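PDB 4NNZ: probable zinc protease, which is one subunit of a heterodimeric M16-family zinc protease and probably takes part in metal-dependent peptide-bond hydrolysis. Local coordinates for residues E292-Y300 / V312-K323; S280-E288 / G331-L339. All coordinates share one frame; numbering follows the deposited sequence.

Contact 1 (E292-Y300 / V312-K323); sequences ELVAGASTY and VLSATPNVQKGK
Asn318 reaches back from the end of strand 312-317 to the chain that leads into strand 296-300. Its CB lies 3.0 Å from Glu292 O. CG follows, anti to the backbone N (chi1 171°), and stays beside the same carbonyl. At the tip ND2 donates to Glu292 O at 3.0 Å. The carbonyl receives this N-H in its own plane, on a lone pair, and the oxygen lies nearly in the amide plane of Asn318. The other branch, OD1, turns to its own chain and accepts from Lys321 N at 3.2 Å, well above the carbonyl plane, in an Asx motif. The backbone N of Asn318 adds a bond to Leu293 O.

Beyond this end the two strands form an antiparallel hairpin, their axes at 170°. Ser298 with Ser314 and Tyr300 with Val312 are hydrogen-bonded pairs. Ala297 with Ala315 and Thr299 with Leu313 are non-hydrogen-bonded pairs. The CB atoms of Ala297 and Ala315 meet at 3.8 Å. Val294 CG1 also packs on Ala315 CB, at 4.0 Å. Ser298, Ser314 and Thr316 point to the face opposite Ala297 and Ala315. Where the chain bends at Ala295, Ala295 N donates to Thr316 O at 2.8 Å, and Ala295 CB packs against Thr316 OG1.

Strand 294-301 is outermost in its five-stranded sheet within this chain. Strand 309-317 is bonded on its other edge to strand 246-253, through backbone bonds of Leu313 with Met249 and Ala315 with Leu247. Leu293 CD1 meets the aliphatic part of Lys323 at CD, 4.0 Å away, the side chains crossing at about a right angle. The amide of Asn318 is thus held at both branches. One bond to the loop ahead of strand 296-300 and one within its own turn limit its rotation.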
ATOM      1  N   GLU A 292      -9.707 -31.968 -20.053  1.00 61.72           N
ATOM      2  CA  GLU A 292      -8.539 -32.367 -19.315  1.00 62.96           C
ATOM      3  C   GLU A 292      -7.532 -31.274 -19.201  1.00 56.86           C
ATOM      4  O   GLU A 292      -6.376 -31.529 -19.012  1.00 60.26           O
ATOM      5  CB  GLU A 292      -7.883 -33.553 -19.978  1.00 77.32           C
ATOM      6  CG  GLU A 292      -8.812 -34.446 -20.768  1.00 86.21           C
ATOM      7  CD  GLU A 292      -8.071 -35.266 -21.795  1.00 95.98           C
ATOM      8  OE1 GLU A 292      -6.904 -34.944 -22.087  1.00 93.53           O
ATOM      9  OE2 GLU A 292      -8.651 -36.233 -22.310  1.00 93.45           O
ATOM     10  N   LEU A 293      -7.973 -30.045 -19.296  1.00 53.73           N
ATOM     11  CA  LEU A 293      -7.083 -28.917 -19.166  1.00 52.65           C
ATOM     12  C   LEU A 293      -6.432 -28.736 -17.795  1.00 47.03           C
ATOM     13  O   LEU A 293      -5.279 -28.442 -17.693  1.00 46.62           O
ATOM     14  CB  LEU A 293      -7.847 -27.680 -19.569  1.00 52.44           C
ATOM     15  CG  LEU A 293      -7.055 -26.431 -19.834  1.00 52.71           C
ATOM     16  CD1 LEU A 293      -5.993 -26.723 -20.848  1.00 56.51           C
ATOM     17  CD2 LEU A 293      -8.010 -25.410 -20.368  1.00 52.60           C
ATOM     18  N   VAL A 294      -7.195 -28.907 -16.746  1.00 46.26           N
ATOM     19  CA  VAL A 294      -6.716 -28.642 -15.429  1.00 47.58           C
ATOM     20  C   VAL A 294      -6.777 -29.895 -14.602  1.00 50.34           C
ATOM     21  O   VAL A 294      -7.568 -30.743 -14.860  1.00 60.54           O
ATOM     22  CB  VAL A 294      -7.579 -27.577 -14.772  1.00 46.51           C
ATOM     23  CG1 VAL A 294      -7.629 -26.364 -15.648  1.00 49.28           C
ATOM     24  CG2 VAL A 294      -8.979 -28.080 -14.594  1.00 50.07           C
ATOM     25  N   ALA A 295      -5.867 -30.038 -13.669  1.00 52.75           N
ATOM     26  CA  ALA A 295      -5.972 -31.000 -12.597  1.00 55.84           C
ATOM     27  C   ALA A 295      -7.059 -30.695 -11.590  1.00 59.07           C
ATOM     28  O   ALA A 295      -7.732 -31.571 -11.107  1.00 56.08           O
ATOM     29  CB  ALA A 295      -4.645 -31.116 -11.892  1.00 59.51           C
ATOM     30  N   GLY A 296      -7.149 -29.433 -11.210  1.00 62.55           N
ATOM     31  CA  GLY A 296      -8.181 -28.947 -10.328  1.00 57.34           C
ATOM     32  C   GLY A 296      -8.360 -27.480 -10.561  1.00 50.01           C
ATOM     33  O   GLY A 296      -7.508 -26.861 -11.095  1.00 53.01           O
ATOM     34  N   ALA A 297      -9.500 -26.945 -10.204  1.00 45.65           N
ATOM     35  CA  ALA A 297      -9.751 -25.546 -10.342  1.00 43.16           C
ATOM     36  C   ALA A 297     -10.758 -25.093  -9.315  1.00 43.35           C
ATOM     37  O   ALA A 297     -11.708 -25.769  -9.054  1.00 48.57           O
ATOM     38  CB  ALA A 297     -10.228 -25.248 -11.740  1.00 40.88           C
ATOM     39  N   SER A 298     -10.548 -23.932  -8.742  1.00 44.12           N
ATOM     40  CA  SER A 298     -11.445 -23.410  -7.741  1.00 43.51           C
ATOM     41  C   SER A 298     -11.732 -21.940  -7.884  1.00 44.48           C
ATOM     42  O   SER A 298     -11.171 -21.280  -8.714  1.00 41.33           O
ATOM     43  CB  SER A 298     -10.926 -23.686  -6.369  1.00 44.61           C
ATOM     44  OG  SER A 298      -9.630 -23.208  -6.254  1.00 53.43           O
ATOM     45  N   THR A 299     -12.656 -21.464  -7.079  1.00 40.66           N
ATOM     46  CA  THR A 299     -12.984 -20.071  -7.009  1.00 41.11           C
ATOM     47  C   THR A 299     -13.199 -19.669  -5.576  1.00 41.82           C
ATOM     48  O   THR A 299     -13.619 -20.450  -4.763  1.00 38.98           O
ATOM     49  CB  THR A 299     -14.244 -19.707  -7.804  1.00 43.82           C
ATOM     50  OG1 THR A 299     -15.388 -20.132  -7.095  1.00 45.71           O
ATOM     51  CG2 THR A 299     -14.260 -20.346  -9.090  1.00 46.42           C
ATOM     52  N   TYR A 300     -12.854 -18.441  -5.266  1.00 43.17           N
ATOM     53  CA  TYR A 300     -13.173 -17.889  -3.996  1.00 48.57           C
ATOM     54  C   TYR A 300     -13.577 -16.448  -4.182  1.00 46.55           C
ATOM     55  O   TYR A 300     -12.941 -15.749  -4.890  1.00 52.65           O
ATOM     56  CB  TYR A 300     -11.973 -18.049  -3.084  1.00 57.00           C
ATOM     57  CG  TYR A 300     -12.055 -17.338  -1.764  1.00 72.72           C
ATOM     58  CD1 TYR A 300     -12.853 -17.797  -0.748  1.00 74.19           C
ATOM     59  CD2 TYR A 300     -11.316 -16.203  -1.538  1.00 84.46           C
ATOM     60  CE1 TYR A 300     -12.920 -17.138   0.457  1.00 81.63           C
ATOM     61  CE2 TYR A 300     -11.382 -15.536  -0.342  1.00 87.45           C
ATOM     62  CZ  TYR A 300     -12.175 -16.007   0.657  1.00 88.87           C
ATOM     63  OH  TYR A 300     -12.199 -15.325   1.848  1.00 87.64           O
ATOM     64  N   VAL A 312     -11.816 -14.690  -7.355  1.00 37.17           N
ATOM     65  CA  VAL A 312     -10.611 -15.439  -7.561  1.00 36.40           C
ATOM     66  C   VAL A 312     -10.748 -16.791  -8.210  1.00 35.11           C
ATOM     67  O   VAL A 312     -11.622 -17.529  -7.939  1.00 36.22           O
ATOM     68  CB  VAL A 312      -9.819 -15.561  -6.263  1.00 35.04           C
ATOM     69  CG1 VAL A 312      -8.523 -16.273  -6.500  1.00 36.47           C
ATOM     70  CG2 VAL A 312      -9.514 -14.195  -5.740  1.00 33.33           C
ATOM     71  N   LEU A 313      -9.834 -17.088  -9.096  1.00 37.15           N
ATOM     72  CA  LEU A 313      -9.805 -18.352  -9.770  1.00 38.78           C
ATOM     73  C   LEU A 313      -8.488 -19.053  -9.530  1.00 41.28           C
ATOM     74  O   LEU A 313      -7.455 -18.455  -9.531  1.00 41.60           O
ATOM     75  CB  LEU A 313     -10.013 -18.147 -11.247  1.00 39.97           C
ATOM     76  CG  LEU A 313     -11.463 -18.064 -11.651  1.00 40.93           C
ATOM     77  CD1 LEU A 313     -11.882 -16.638 -11.862  1.00 41.84           C
ATOM     78  CD2 LEU A 313     -11.706 -18.881 -12.885  1.00 42.53           C
ATOM     79  N   SER A 314      -8.557 -20.340  -9.284  1.00 41.21           N
ATOM     80  CA  SER A 314      -7.383 -21.138  -9.095  1.00 41.06           C
ATOM     81  C   SER A 314      -7.404 -22.417  -9.912  1.00 40.23           C
ATOM     82  O   SER A 314      -8.332 -23.168  -9.828  1.00 39.93           O
ATOM     83  CB  SER A 314      -7.305 -21.485  -7.646  1.00 40.08           C
ATOM     84  OG  SER A 314      -6.039 -21.256  -7.176  1.00 44.87           O
ATOM     85  N   ALA A 315      -6.388 -22.663 -10.697  1.00 39.74           N
ATOM     86  CA  ALA A 315      -6.330 -23.903 -11.411  1.00 40.19           C
ATOM     87  C   ALA A 315      -4.932 -24.392 -11.454  1.00 40.70           C
ATOM     88  O   ALA A 315      -4.034 -23.628 -11.470  1.00 42.29           O
ATOM     89  CB  ALA A 315      -6.858 -23.727 -12.809  1.00 38.22           C
ATOM     90  N   THR A 316      -4.761 -25.683 -11.479  1.00 43.86           N
ATOM     91  CA  THR A 316      -3.468 -26.239 -11.697  1.00 45.74           C
ATOM     92  C   THR A 316      -3.580 -27.045 -12.966  1.00 44.98           C
ATOM     93  O   THR A 316      -4.618 -27.573 -13.261  1.00 45.40           O
ATOM     94  CB  THR A 316      -2.971 -27.039 -10.494  1.00 46.79           C
ATOM     95  OG1 THR A 316      -3.673 -28.260 -10.419  1.00 51.80           O
ATOM     96  CG2 THR A 316      -3.230 -26.298  -9.249  1.00 48.43           C
ATOM     97  N   PRO A 317      -2.550 -27.073 -13.774  1.00 44.10           N
ATOM     98  CA  PRO A 317      -2.634 -27.678 -15.094  1.00 49.59           C
ATOM     99  C   PRO A 317      -2.591 -29.183 -15.095  1.00 51.30           C
ATOM    100  O   PRO A 317      -2.041 -29.733 -14.182  1.00 52.27           O
ATOM    101  CB  PRO A 317      -1.445 -27.091 -15.819  1.00 45.51           C
ATOM    102  CG  PRO A 317      -0.500 -26.748 -14.774  1.00 46.45           C
ATOM    103  CD  PRO A 317      -1.250 -26.466 -13.530  1.00 46.61           C
ATOM    104  N   ASN A 318      -3.133 -29.825 -16.111  1.00 52.41           N
ATOM    105  CA  ASN A 318      -3.085 -31.255 -16.145  1.00 56.26           C
ATOM    106  C   ASN A 318      -1.720 -31.529 -16.652  1.00 58.35           C
ATOM    107  O   ASN A 318      -1.451 -31.469 -17.811  1.00 59.25           O
ATOM    108  CB  ASN A 318      -4.114 -31.819 -17.110  1.00 55.67           C
ATOM    109  CG  ASN A 318      -3.952 -33.306 -17.339  1.00 55.47           C
ATOM    110  OD1 ASN A 318      -2.977 -33.897 -16.951  1.00 54.58           O
ATOM    111  ND2 ASN A 318      -4.911 -33.905 -17.969  1.00 55.29           N
ATOM    112  N   VAL A 319      -0.837 -31.802 -15.722  1.00 62.71           N
ATOM    113  CA  VAL A 319       0.549 -32.042 -16.006  1.00 70.79           C
ATOM    114  C   VAL A 319       0.794 -33.297 -16.802  1.00 74.95           C
ATOM    115  O   VAL A 319       1.764 -33.391 -17.516  1.00 73.22           O
ATOM    116  CB  VAL A 319       1.368 -32.027 -14.736  1.00 74.16           C
ATOM    117  CG1 VAL A 319       2.810 -32.292 -15.047  1.00 79.71           C
ATOM    118  CG2 VAL A 319       1.237 -30.679 -14.085  1.00 72.05           C
ATOM    119  N   GLN A 320      -0.095 -34.259 -16.665  1.00 77.40           N
ATOM    120  CA  GLN A 320       0.045 -35.518 -17.344  1.00 79.39           C
ATOM    121  C   GLN A 320       0.001 -35.321 -18.836  1.00 74.76           C
ATOM    122  O   GLN A 320       0.713 -35.959 -19.568  1.00 76.79           O
ATOM    123  CB  GLN A 320      -1.057 -36.467 -16.923  1.00 86.51           C
ATOM    124  CG  GLN A 320      -1.160 -36.690 -15.431  1.00 84.15           C
ATOM    125  CD  GLN A 320      -2.331 -37.567 -15.080  1.00 90.12           C
ATOM    126  OE1 GLN A 320      -3.230 -37.783 -15.895  1.00 81.83           O
ATOM    127  NE2 GLN A 320      -2.330 -38.087 -13.869  1.00 85.42           N
ATOM    128  N   LYS A 321      -0.824 -34.406 -19.283  1.00 71.67           N
ATOM    129  CA  LYS A 321      -0.965 -34.148 -20.693  1.00 70.15           C
ATOM    130  C   LYS A 321      -0.037 -33.038 -21.108  1.00 64.44           C
ATOM    131  O   LYS A 321      -0.138 -32.533 -22.195  1.00 69.98           O
ATOM    132  CB  LYS A 321      -2.400 -33.769 -21.027  1.00 72.90           C
ATOM    133  CG  LYS A 321      -3.388 -34.897 -20.918  1.00 78.08           C
ATOM    134  CD  LYS A 321      -3.828 -35.381 -22.286  1.00 92.40           C
ATOM    135  CE  LYS A 321      -2.745 -36.198 -22.986  1.00 91.50           C
ATOM    136  NZ  LYS A 321      -2.275 -35.599 -24.270  1.00 84.04           N
ATOM    137  N   GLY A 322       0.863 -32.648 -20.230  1.00 65.18           N
ATOM    138  CA  GLY A 322       1.782 -31.573 -20.515  1.00 59.63           C
ATOM    139  C   GLY A 322       1.138 -30.249 -20.839  1.00 62.25           C
ATOM    140  O   GLY A 322       1.599 -29.535 -21.695  1.00 60.21           O
ATOM    141  N   LYS A 323       0.065 -29.925 -20.152  1.00 58.75           N
ATOM    142  CA  LYS A 323      -0.634 -28.697 -20.401  1.00 58.06           C
ATOM    143  C   LYS A 323       0.043 -27.519 -19.753  1.00 57.96           C
ATOM    144  O   LYS A 323       0.430 -27.594 -18.622  1.00 55.28           O
ATOM    145  CB  LYS A 323      -2.055 -28.823 -19.917  1.00 60.28           C
ATOM    146  CG  LYS A 323      -2.893 -29.757 -20.758  1.00 66.58           C
ATOM    147  CD  LYS A 323      -3.113 -29.202 -22.149  1.00 70.56           C
ATOM    148  CE  LYS A 323      -3.913 -30.147 -23.018  1.00 68.52           C
ATOM    149  NZ  LYS A 323      -3.356 -30.241 -24.395  1.00 76.04           N
TER

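Contact 2 (S280-E288 / G331-L339); sequences SARLASRLE and GLWKQLDDL
Arg286 and Asp338 form a salt bridge between helix 282-288 and helix 331-339. Arg286 NH1 donates to Asp338 OD2 at 3.1 Å. The oxygen lies close to the guanidinium plane, but the N-H arrives from above the carboxylate plane. The two planes are 60° apart. The same NH1 makes a weak bond to Gln335 OE1 at 3.3 Å, and Arg286 CD rests 3.2 Å from that oxygen. Gln335 is bent at chi2 (-52°), which sets its amide obliquely across the extended Arg286 chain, the amide and guanidinium planes nearly perpendicular.

Arg282 approaches the other carboxylate oxygen. Its NH2 is 3.5 Å from Asp338 OD1, a longer salt bridge, and also touches Leu339 CD2. The stronger partner of Arg282 is Glu348, which its NH1 meets in a salt bridge. Arg286 CZ lies over one face of the Arg282 guanidinium, toward its rim, so two cationic groups sit close together. Asp338 and Glu348 would probably offset their charge.

Both helices pack on the five-stranded sheet of the C-terminal half of this M16-family chain. Their axes cross at 129° and come no closer than 10.8 Å, so side chains bridge the gap. Below the polar groups, Leu283 CD2 meets Leu332 CD2 at 3.7 Å. Leu287 CD1 reaches the same Leu332 methyl and also packs on Gln335 CG at 4.0 Å, the two side chains sliding past each other in opposite directions. It also nears Gly331 O, where the helix backbone comes close. Further out, Leu283 packs on Ala297 and Leu275, while Leu332 is seated on Leu247 and Met249 of strand 246-253.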
ATOM      1  N   SER A 280     -20.914 -31.156 -11.379  1.00 47.55           N
ATOM      2  CA  SER A 280     -21.555 -30.727 -12.585  1.00 50.66           C
ATOM      3  C   SER A 280     -21.339 -29.262 -12.853  1.00 52.96           C
ATOM      4  O   SER A 280     -21.755 -28.751 -13.870  1.00 51.57           O
ATOM      5  CB  SER A 280     -23.023 -31.033 -12.516  1.00 51.62           C
ATOM      6  OG  SER A 280     -23.512 -30.689 -11.265  1.00 51.11           O
ATOM      7  N   ALA A 281     -20.637 -28.612 -11.946  1.00 50.90           N
ATOM      8  CA  ALA A 281     -20.267 -27.234 -12.108  1.00 50.00           C
ATOM      9  C   ALA A 281     -19.333 -27.129 -13.289  1.00 48.77           C
ATOM     10  O   ALA A 281     -18.711 -28.084 -13.665  1.00 43.50           O
ATOM     11  CB  ALA A 281     -19.596 -26.723 -10.870  1.00 48.04           C
ATOM     12  N   ARG A 282     -19.266 -25.948 -13.870  1.00 46.96           N
ATOM     13  CA  ARG A 282     -18.662 -25.756 -15.168  1.00 47.33           C
ATOM     14  C   ARG A 282     -17.207 -26.099 -15.288  1.00 43.33           C
ATOM     15  O   ARG A 282     -16.815 -26.732 -16.232  1.00 41.61           O
ATOM     16  CB  ARG A 282     -18.829 -24.315 -15.579  1.00 45.01           C
ATOM     17  CG  ARG A 282     -19.993 -24.081 -16.471  1.00 50.30           C
ATOM     18  CD  ARG A 282     -21.073 -23.282 -15.809  1.00 53.41           C
ATOM     19  NE  ARG A 282     -21.482 -22.231 -16.700  1.00 64.38           N
ATOM     20  CZ  ARG A 282     -22.397 -22.370 -17.632  1.00 66.06           C
ATOM     21  NH1 ARG A 282     -23.032 -23.507 -17.762  1.00 66.29           N
ATOM     22  NH2 ARG A 282     -22.695 -21.363 -18.405  1.00 66.26           N
ATOM     23  N   LEU A 283     -16.411 -25.670 -14.345  1.00 41.61           N
ATOM     24  CA  LEU A 283     -15.013 -25.918 -14.450  1.00 45.39           C
ATOM     25  C   LEU A 283     -14.702 -27.383 -14.409  1.00 44.36           C
ATOM     26  O   LEU A 283     -13.846 -27.835 -15.124  1.00 44.12           O
ATOM     27  CB  LEU A 283     -14.262 -25.194 -13.358  1.00 48.25           C
ATOM     28  CG  LEU A 283     -14.224 -23.692 -13.454  1.00 47.73           C
ATOM     29  CD1 LEU A 283     -13.477 -23.132 -12.271  1.00 48.73           C
ATOM     30  CD2 LEU A 283     -13.568 -23.308 -14.745  1.00 45.42           C
ATOM     31  N   ALA A 284     -15.364 -28.118 -13.541  1.00 45.42           N
ATOM     32  CA  ALA A 284     -15.103 -29.530 -13.474  1.00 46.64           C
ATOM     33  C   ALA A 284     -15.504 -30.292 -14.712  1.00 43.00           C
ATOM     34  O   ALA A 284     -14.739 -31.061 -15.240  1.00 42.03           O
ATOM     35  CB  ALA A 284     -15.796 -30.116 -12.268  1.00 43.60           C
ATOM     36  N   SER A 285     -16.732 -30.113 -15.135  1.00 45.24           N
ATOM     37  CA  SER A 285     -17.199 -30.819 -16.281  1.00 47.44           C
ATOM     38  C   SER A 285     -16.470 -30.420 -17.515  1.00 50.28           C
ATOM     39  O   SER A 285     -16.043 -31.243 -18.282  1.00 57.17           O
ATOM     40  CB  SER A 285     -18.629 -30.456 -16.487  1.00 45.67           C
ATOM     41  OG  SER A 285     -18.935 -29.398 -15.654  1.00 49.55           O
ATOM     42  N   ARG A 286     -16.410 -29.135 -17.751  1.00 49.10           N
ATOM     43  CA  ARG A 286     -15.713 -28.630 -18.890  1.00 47.04           C
ATOM     44  C   ARG A 286     -14.194 -28.700 -18.952  1.00 52.89           C
ATOM     45  O   ARG A 286     -13.668 -28.996 -19.991  1.00 55.55           O
ATOM     46  CB  ARG A 286     -16.226 -27.262 -19.216  1.00 44.71           C
ATOM     47  CG  ARG A 286     -17.716 -27.248 -19.286  1.00 47.61           C
ATOM     48  CD  ARG A 286     -18.212 -25.926 -19.786  1.00 51.82           C
ATOM     49  NE  ARG A 286     -19.647 -25.921 -19.867  1.00 57.20           N
ATOM     50  CZ  ARG A 286     -20.363 -24.941 -20.363  1.00 56.18           C
ATOM     51  NH1 ARG A 286     -19.776 -23.878 -20.834  1.00 55.78           N
ATOM     52  NH2 ARG A 286     -21.668 -25.039 -20.386  1.00 53.99           N
ATOM     53  N   LEU A 287     -13.486 -28.353 -17.886  1.00 50.11           N
ATOM     54  CA  LEU A 287     -12.035 -28.285 -17.959  1.00 49.14           C
ATOM     55  C   LEU A 287     -11.267 -29.420 -17.344  1.00 49.02           C
ATOM     56  O   LEU A 287     -10.273 -29.836 -17.859  1.00 47.50           O
ATOM     57  CB  LEU A 287     -11.545 -26.979 -17.387  1.00 47.38           C
ATOM     58  CG  LEU A 287     -12.098 -25.790 -18.114  1.00 48.61           C
ATOM     59  CD1 LEU A 287     -11.426 -24.537 -17.623  1.00 52.01           C
ATOM     60  CD2 LEU A 287     -11.889 -25.948 -19.595  1.00 48.52           C
ATOM     61  N   GLU A 288     -11.709 -29.870 -16.190  1.00 55.71           N
ATOM     62  CA  GLU A 288     -11.200 -31.073 -15.557  1.00 59.51           C
ATOM     63  C   GLU A 288     -11.535 -32.370 -16.264  1.00 60.58           C
ATOM     64  O   GLU A 288     -10.719 -33.244 -16.436  1.00 55.06           O
ATOM     65  CB  GLU A 288     -11.720 -31.145 -14.158  1.00 60.66           C
ATOM     66  CG  GLU A 288     -10.795 -31.860 -13.242  1.00 68.18           C
ATOM     67  CD  GLU A 288     -11.371 -32.027 -11.867  1.00 81.91           C
ATOM     68  OE1 GLU A 288     -11.821 -31.038 -11.269  1.00 81.18           O
ATOM     69  OE2 GLU A 288     -11.363 -33.159 -11.378  1.00 90.31           O
ATOM     70  N   GLY A 331      -8.193 -21.486 -21.441  1.00 40.74           N
ATOM     71  CA  GLY A 331      -9.371 -22.205 -21.059  1.00 40.47           C
ATOM     72  C   GLY A 331     -10.296 -21.516 -20.088  1.00 47.53           C
ATOM     73  O   GLY A 331     -11.477 -21.592 -20.230  1.00 54.20           O
ATOM     74  N   LEU A 332      -9.760 -20.874 -19.080  1.00 45.84           N
ATOM     75  CA  LEU A 332     -10.567 -20.115 -18.173  1.00 45.21           C
ATOM     76  C   LEU A 332     -11.260 -18.946 -18.825  1.00 47.10           C
ATOM     77  O   LEU A 332     -12.391 -18.681 -18.534  1.00 50.79           O
ATOM     78  CB  LEU A 332      -9.736 -19.651 -16.998  1.00 45.41           C
ATOM     79  CG  LEU A 332      -9.298 -20.780 -16.089  1.00 47.57           C
ATOM     80  CD1 LEU A 332      -8.164 -20.376 -15.198  1.00 52.93           C
ATOM     81  CD2 LEU A 332     -10.425 -21.333 -15.263  1.00 45.70           C
ATOM     82  N   TRP A 333     -10.582 -18.237 -19.701  1.00 46.48           N
ATOM     83  CA  TRP A 333     -11.189 -17.115 -20.369  1.00 44.17           C
ATOM     84  C   TRP A 333     -12.344 -17.594 -21.210  1.00 43.29           C
ATOM     85  O   TRP A 333     -13.337 -16.942 -21.302  1.00 44.35           O
ATOM     86  CB  TRP A 333     -10.179 -16.346 -21.198  1.00 43.82           C
ATOM     87  CG  TRP A 333      -9.508 -15.224 -20.490  1.00 44.47           C
ATOM     88  CD1 TRP A 333      -8.205 -15.126 -20.228  1.00 43.40           C
ATOM     89  CD2 TRP A 333     -10.101 -14.041 -19.976  1.00 42.28           C
ATOM     90  NE1 TRP A 333      -7.935 -13.986 -19.581  1.00 42.31           N
ATOM     91  CE2 TRP A 333      -9.090 -13.292 -19.416  1.00 41.65           C
ATOM     92  CE3 TRP A 333     -11.391 -13.545 -19.941  1.00 43.99           C
ATOM     93  CZ2 TRP A 333      -9.317 -12.086 -18.827  1.00 43.52           C
ATOM     94  CZ3 TRP A 333     -11.611 -12.360 -19.355  1.00 44.55           C
ATOM     95  CH2 TRP A 333     -10.589 -11.635 -18.808  1.00 46.19           C
ATOM     96  N   LYS A 334     -12.216 -18.761 -21.792  1.00 42.58           N
ATOM     97  CA  LYS A 334     -13.266 -19.302 -22.601  1.00 46.66           C
ATOM     98  C   LYS A 334     -14.512 -19.519 -21.798  1.00 45.64           C
ATOM     99  O   LYS A 334     -15.581 -19.203 -22.224  1.00 47.13           O
ATOM    100  CB  LYS A 334     -12.826 -20.636 -23.148  1.00 51.75           C
ATOM    101  CG  LYS A 334     -12.945 -20.757 -24.639  1.00 56.87           C
ATOM    102  CD  LYS A 334     -12.867 -22.200 -25.080  1.00 64.96           C
ATOM    103  CE  LYS A 334     -14.235 -22.850 -25.186  1.00 65.14           C
ATOM    104  NZ  LYS A 334     -14.446 -23.562 -26.470  1.00 61.24           N
ATOM    105  N   GLN A 335     -14.362 -20.083 -20.631  1.00 42.52           N
ATOM    106  CA  GLN A 335     -15.463 -20.252 -19.731  1.00 43.12           C
ATOM    107  C   GLN A 335     -16.048 -18.961 -19.231  1.00 42.70           C
ATOM    108  O   GLN A 335     -17.219 -18.856 -19.081  1.00 45.83           O
ATOM    109  CB  GLN A 335     -15.043 -21.141 -18.587  1.00 45.40           C
ATOM    110  CG  GLN A 335     -14.569 -22.483 -19.068  1.00 48.69           C
ATOM    111  CD  GLN A 335     -15.567 -23.146 -19.977  1.00 49.84           C
ATOM    112  OE1 GLN A 335     -16.748 -23.096 -19.725  1.00 51.87           O
ATOM    113  NE2 GLN A 335     -15.096 -23.755 -21.039  1.00 45.38           N
ATOM    114  N   LEU A 336     -15.222 -17.988 -18.935  1.00 45.68           N
ATOM    115  CA  LEU A 336     -15.712 -16.679 -18.594  1.00 43.87           C
ATOM    116  C   LEU A 336     -16.435 -16.016 -19.734  1.00 44.41           C
ATOM    117  O   LEU A 336     -17.406 -15.373 -19.520  1.00 43.18           O
ATOM    118  CB  LEU A 336     -14.600 -15.795 -18.087  1.00 44.77           C
ATOM    119  CG  LEU A 336     -13.905 -16.295 -16.835  1.00 43.25           C
ATOM    120  CD1 LEU A 336     -12.593 -15.605 -16.585  1.00 44.02           C
ATOM    121  CD2 LEU A 336     -14.788 -16.168 -15.636  1.00 43.94           C
ATOM    122  N   ASP A 337     -15.959 -16.178 -20.952  1.00 43.48           N
ATOM    123  CA  ASP A 337     -16.639 -15.642 -22.114  1.00 50.10           C
ATOM    124  C   ASP A 337     -18.012 -16.248 -22.324  1.00 46.61           C
ATOM    125  O   ASP A 337     -18.938 -15.577 -22.699  1.00 41.72           O
ATOM    126  CB  ASP A 337     -15.794 -15.795 -23.362  1.00 53.10           C
ATOM    127  CG  ASP A 337     -14.832 -14.674 -23.534  1.00 63.37           C
ATOM    128  OD1 ASP A 337     -15.143 -13.561 -23.118  1.00 67.18           O
ATOM    129  OD2 ASP A 337     -13.741 -14.896 -24.070  1.00 74.23           O
ATOM    130  N   ASP A 338     -18.133 -17.516 -22.032  1.00 46.77           N
ATOM    131  CA  ASP A 338     -19.366 -18.192 -22.255  1.00 53.47           C
ATOM    132  C   ASP A 338     -20.436 -17.539 -21.438  1.00 51.94           C
ATOM    133  O   ASP A 338     -21.539 -17.406 -21.882  1.00 51.81           O
ATOM    134  CB  ASP A 338     -19.220 -19.643 -21.871  1.00 56.37           C
ATOM    135  CG  ASP A 338     -20.500 -20.414 -21.989  1.00 67.42           C
ATOM    136  OD1 ASP A 338     -21.510 -20.018 -21.415  1.00 72.99           O
ATOM    137  OD2 ASP A 338     -20.506 -21.463 -22.642  1.00 73.73           O
ATOM    138  N   LEU A 339     -20.111 -17.157 -20.228  1.00 51.80           N
ATOM    139  CA  LEU A 339     -21.066 -16.495 -19.401  1.00 52.12           C
ATOM    140  C   LEU A 339     -21.477 -15.182 -19.977  1.00 55.88           C
ATOM    141  O   LEU A 339     -22.592 -14.784 -19.814  1.00 61.48           O
ATOM    142  CB  LEU A 339     -20.522 -16.287 -18.018  1.00 50.40           C
ATOM    143  CG  LEU A 339     -20.266 -17.562 -17.264  1.00 52.84           C
ATOM    144  CD1 LEU A 339     -19.386 -17.280 -16.069  1.00 54.33           C
ATOM    145  CD2 LEU A 339     -21.566 -18.184 -16.851  1.00 51.67           C
TER

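Contact 1 is nested inside the chain loop closed by contact 2. Helix 282-288 runs into strand 294-301, and strand 309-317 runs into helix 325-341, so each hairpin strand is joined along the chain to one of the two helices. Their centres lie about 11 Å apart, on the same side of the chain's centre. They meet through apolar packing: Leu313 CD2 is 3.6 Å from Leu332 CD2, and Leu293 CD2 is 3.6 Å from Gly331 CA. Val294 CG2 also touches the backbone, 3.6 Å from Glu288 N. All four segments belong to the part of the chain related to the inactive domain of M16 peptidases. No other protein chain of the assembly touches either contact.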